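Local coordinates for ORC1-type DNA replication protein 2 (Aeropyrum pernix, PDB 1W5T), which binds DNA and takes part in regulating DNA replication, as a Cdc6/Orc-type AAA+ ATPase with a C-terminal winged-helix domain, at residues I63-L68 against L210-Y215. Sequence-based numbering, arbitrary orientation.
Sequences IGKTTL and LHLPAY. With MG (magnesium ion), chain E; ANP (phosphoaminophosphonic acid-adenylate ester), chain D.
The Tyr215 ring comes obliquely against the loop residues Ile63 and Gly64, just before helix 65-82, with Ile63 O 3.5 Å from its CZ and Ile63 CB beside CE1. Obliquely placed as well are Gly64 N and N7 of the adenine, while Leu220 and Ile223 of helix 217-231 also touch the tyrosine side chain. Its hydroxyl is the donor in a 2.6 Å hydrogen bond from Tyr215 OH to ANP N7, so the loop after strand 206-212 grips the base while the P-loop grips the phosphates.

Ile63 fits its branches against the backbone of 212-214. With CG1 between the backbone N and carbonyl carbon (chi1 56°), CD1 extends to 3.6 Å from Leu212 O, and CG2 lies 3.6 Å from Ala214 CA. One water donates to both Ile63 O and Pro213 O, joining the P-loop to the segment after strand 206-212. Toward the helix, Leu212 crosses Lys65 and Leu68 with its two methyls divided: CD2 meets the helix start, 3.6 Å from Lys65 N, and CD1 approaches Leu68 CD2 at 3.6 Å. Leu68 CD2 also reaches Leu210 CD2. Ile54 of the neighbouring strand 51-56 touches Leu212, Leu68 and the Lys65 side chain, continuing the packing onto that strand.

On the nucleotide side, amides of Ile63 and Lys65 converge on ANP O2B, which Lys65 NZ also binds at 2.9 Å; bends at chi3 and chi4 curl the lysine back to span O2B and O3G. Thr66 OG1 ligates the magnesium ion and is hydrogen-bonded to Asp145. Gly64 is the N-cap; its positive phi (96°) and the nearby Tyr215 hydroxyl both suit a residue without a side chain. This is the Walker A P-loop of an AAA+ ATPase, packed against strand 206-212, an edge strand of the parallel sheet, and the link to the lid.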
loop_
_atom_site.group_PDB
_atom_site.type_symbol
_atom_site.label_atom_id
_atom_site.label_comp_id
_atom_site.label_asym_id
_atom_site.label_seq_id
_atom_site.Cartn_x
_atom_site.Cartn_y
_atom_site.Cartn_z
ATOM N N ILE A 63 -2.734 -2.740 4.601
ATOM C CA ILE A 63 -1.820 -2.705 5.738
ATOM C C ILE A 63 -1.522 -1.290 6.266
ATOM O O ILE A 63 -0.558 -1.089 7.025
ATOM C CB ILE A 63 -0.511 -3.441 5.409
ATOM C CG1 ILE A 63 0.135 -2.836 4.158
ATOM C CG2 ILE A 63 -0.800 -4.929 5.197
ATOM C CD1 ILE A 63 1.333 -3.612 3.659
ATOM N N GLY A 64 -2.348 -0.316 5.873
ATOM C CA GLY A 64 -2.315 0.994 6.514
ATOM C C GLY A 64 -1.500 2.090 5.852
ATOM O O GLY A 64 -1.336 3.141 6.428
ATOM N N LYS A 65 -1.005 1.862 4.645
ATOM C CA LYS A 65 -0.280 2.876 3.891
ATOM C C LYS A 65 -1.040 4.209 3.795
ATOM O O LYS A 65 -0.538 5.281 4.208
ATOM C CB LYS A 65 0.068 2.368 2.488
ATOM C CG LYS A 65 1.128 1.292 2.472
ATOM C CD LYS A 65 1.483 0.813 1.071
ATOM C CE LYS A 65 0.304 0.266 0.259
ATOM N NZ LYS A 65 -0.076 -1.168 0.566
ATOM N N THR A 66 -2.258 4.134 3.260
ATOM C CA THR A 66 -3.084 5.315 3.080
ATOM C C THR A 66 -3.504 5.929 4.409
ATOM O O THR A 66 -3.380 7.125 4.599
ATOM C CB THR A 66 -4.296 4.970 2.175
ATOM O OG1 THR A 66 -3.806 4.528 0.908
ATOM C CG2 THR A 66 -5.090 6.208 1.824
ATOM N N THR A 67 -3.996 5.095 5.315
ATOM C CA THR A 67 -4.404 5.517 6.657
ATOM C C THR A 67 -3.291 6.195 7.443
ATOM O O THR A 67 -3.517 7.211 8.036
ATOM C CB THR A 67 -4.927 4.299 7.447
ATOM O OG1 THR A 67 -6.133 3.860 6.836
ATOM C CG2 THR A 67 -5.361 4.713 8.899
ATOM N N LEU A 68 -2.110 5.601 7.478
ATOM C CA LEU A 68 -0.970 6.237 8.143
ATOM C C LEU A 68 -0.683 7.600 7.546
ATOM O O LEU A 68 -0.419 8.551 8.272
ATOM C CB LEU A 68 0.300 5.386 8.011
ATOM C CG LEU A 68 1.545 5.924 8.754
ATOM C CD1 LEU A 68 1.253 6.215 10.248
ATOM C CD2 LEU A 68 2.764 4.973 8.572
ATOM N N LEU A 210 9.634 4.796 5.315
ATOM C CA LEU A 210 8.983 3.980 6.311
ATOM C C LEU A 210 8.307 2.758 5.668
ATOM O O LEU A 210 7.399 2.886 4.820
ATOM C CB LEU A 210 7.962 4.854 7.061
ATOM C CG LEU A 210 7.445 4.367 8.393
ATOM C CD1 LEU A 210 8.583 3.719 9.248
ATOM C CD2 LEU A 210 6.840 5.581 9.107
ATOM N N HIS A 211 8.742 1.570 6.070
ATOM C CA HIS A 211 8.220 0.331 5.530
ATOM C C HIS A 211 7.140 -0.244 6.450
ATOM O O HIS A 211 7.387 -0.557 7.601
ATOM C CB HIS A 211 9.383 -0.641 5.330
ATOM C CG HIS A 211 8.983 -2.030 4.917
ATOM N ND1 HIS A 211 9.205 -3.133 5.714
ATOM C CD2 HIS A 211 8.384 -2.495 3.801
ATOM C CE1 HIS A 211 8.759 -4.213 5.103
ATOM N NE2 HIS A 211 8.242 -3.850 3.945
ATOM N N LEU A 212 5.923 -0.363 5.939
ATOM C CA LEU A 212 4.810 -0.938 6.713
ATOM C C LEU A 212 4.673 -2.432 6.423
ATOM O O LEU A 212 4.429 -2.809 5.281
ATOM C CB LEU A 212 3.514 -0.248 6.339
ATOM C CG LEU A 212 2.945 0.833 7.263
ATOM C CD1 LEU A 212 3.958 1.604 8.105
ATOM C CD2 LEU A 212 2.029 1.764 6.520
ATOM N N PRO A 213 4.841 -3.295 7.415
ATOM C CA PRO A 213 4.640 -4.712 7.152
ATOM C C PRO A 213 3.146 -5.050 7.389
ATOM O O PRO A 213 2.379 -4.254 7.960
ATOM C CB PRO A 213 5.502 -5.397 8.233
ATOM C CG PRO A 213 5.308 -4.480 9.465
ATOM C CD PRO A 213 5.197 -3.037 8.827
ATOM N N ALA A 214 2.781 -6.265 6.994
ATOM C CA ALA A 214 1.480 -6.787 7.243
ATOM C C ALA A 214 1.293 -7.009 8.751
ATOM O O ALA A 214 2.250 -7.237 9.474
ATOM C CB ALA A 214 1.292 -8.109 6.447
ATOM N N TYR A 215 0.035 -6.949 9.186
ATOM C CA TYR A 215 -0.326 -7.007 10.594
ATOM C C TYR A 215 -0.350 -8.403 11.222
ATOM O O TYR A 215 -0.912 -9.384 10.673
ATOM C CB TYR A 215 -1.701 -6.335 10.785
ATOM C CG TYR A 215 -1.714 -4.837 10.564
ATOM C CD1 TYR A 215 -2.463 -4.272 9.515
ATOM C CD2 TYR A 215 -0.990 -3.972 11.427
ATOM C CE1 TYR A 215 -2.490 -2.890 9.322
ATOM C CE2 TYR A 215 -1.004 -2.572 11.227
ATOM C CZ TYR A 215 -1.743 -2.052 10.179
ATOM O OH TYR A 215 -1.756 -0.706 10.012
HETATM MG MG MG E . -3.785 2.512 -0.146
HETATM P PG ANP D . -3.890 -1.112 -0.405
HETATM O O1G ANP D . -5.179 -1.680 -1.137
HETATM O O2G ANP D . -3.606 0.346 -0.975
HETATM O O3G ANP D . -2.614 -2.043 -0.573
HETATM P PB ANP D . -3.457 0.128 2.277
HETATM O O1B ANP D . -3.296 1.609 1.748
HETATM O O2B ANP D . -2.042 -0.456 2.568
HETATM N N3B ANP D . -4.351 -0.891 1.235
HETATM P PA ANP D . -5.366 1.143 4.175
HETATM O O1A ANP D . -4.679 2.410 4.870
HETATM O O2A ANP D . -6.329 1.644 3.021
HETATM O O3A ANP D . -4.273 0.060 3.682
HETATM O "O5'" ANP D . -6.121 0.262 5.298
HETATM C "C5'" ANP D . -7.027 -0.844 5.155
HETATM C "C4'" ANP D . -8.098 -0.656 6.233
HETATM O "O4'" ANP D . -7.548 -0.888 7.536
HETATM C "C3'" ANP D . -8.627 0.774 6.303
HETATM O "O3'" ANP D . -9.972 0.719 6.688
HETATM C "C2'" ANP D . -7.833 1.435 7.422
HETATM O "O2'" ANP D . -8.443 2.561 8.053
HETATM C "C1'" ANP D . -7.653 0.264 8.378
HETATM N N9 ANP D . -6.371 0.362 9.066
HETATM C C8 ANP D . -5.145 0.013 8.534
HETATM N N7 ANP D . -4.135 0.215 9.416
HETATM C C5 ANP D . -4.679 0.660 10.558
HETATM C C6 ANP D . -4.289 1.098 11.937
HETATM N N6 ANP D . -2.995 1.094 12.367
HETATM N N1 ANP D . -5.249 1.542 12.793
HETATM C C2 ANP D . -6.534 1.589 12.476
HETATM N N3 ANP D . -7.018 1.237 11.258
HETATM C C4 ANP D . -6.107 0.758 10.279
HETATM O O HOH W 1 1.339 -1.970 8.890
HETATM O O HOH W 2 -1.937 3.144 -1.040
HETATM O O HOH W 3 -5.854 2.580 0.598
#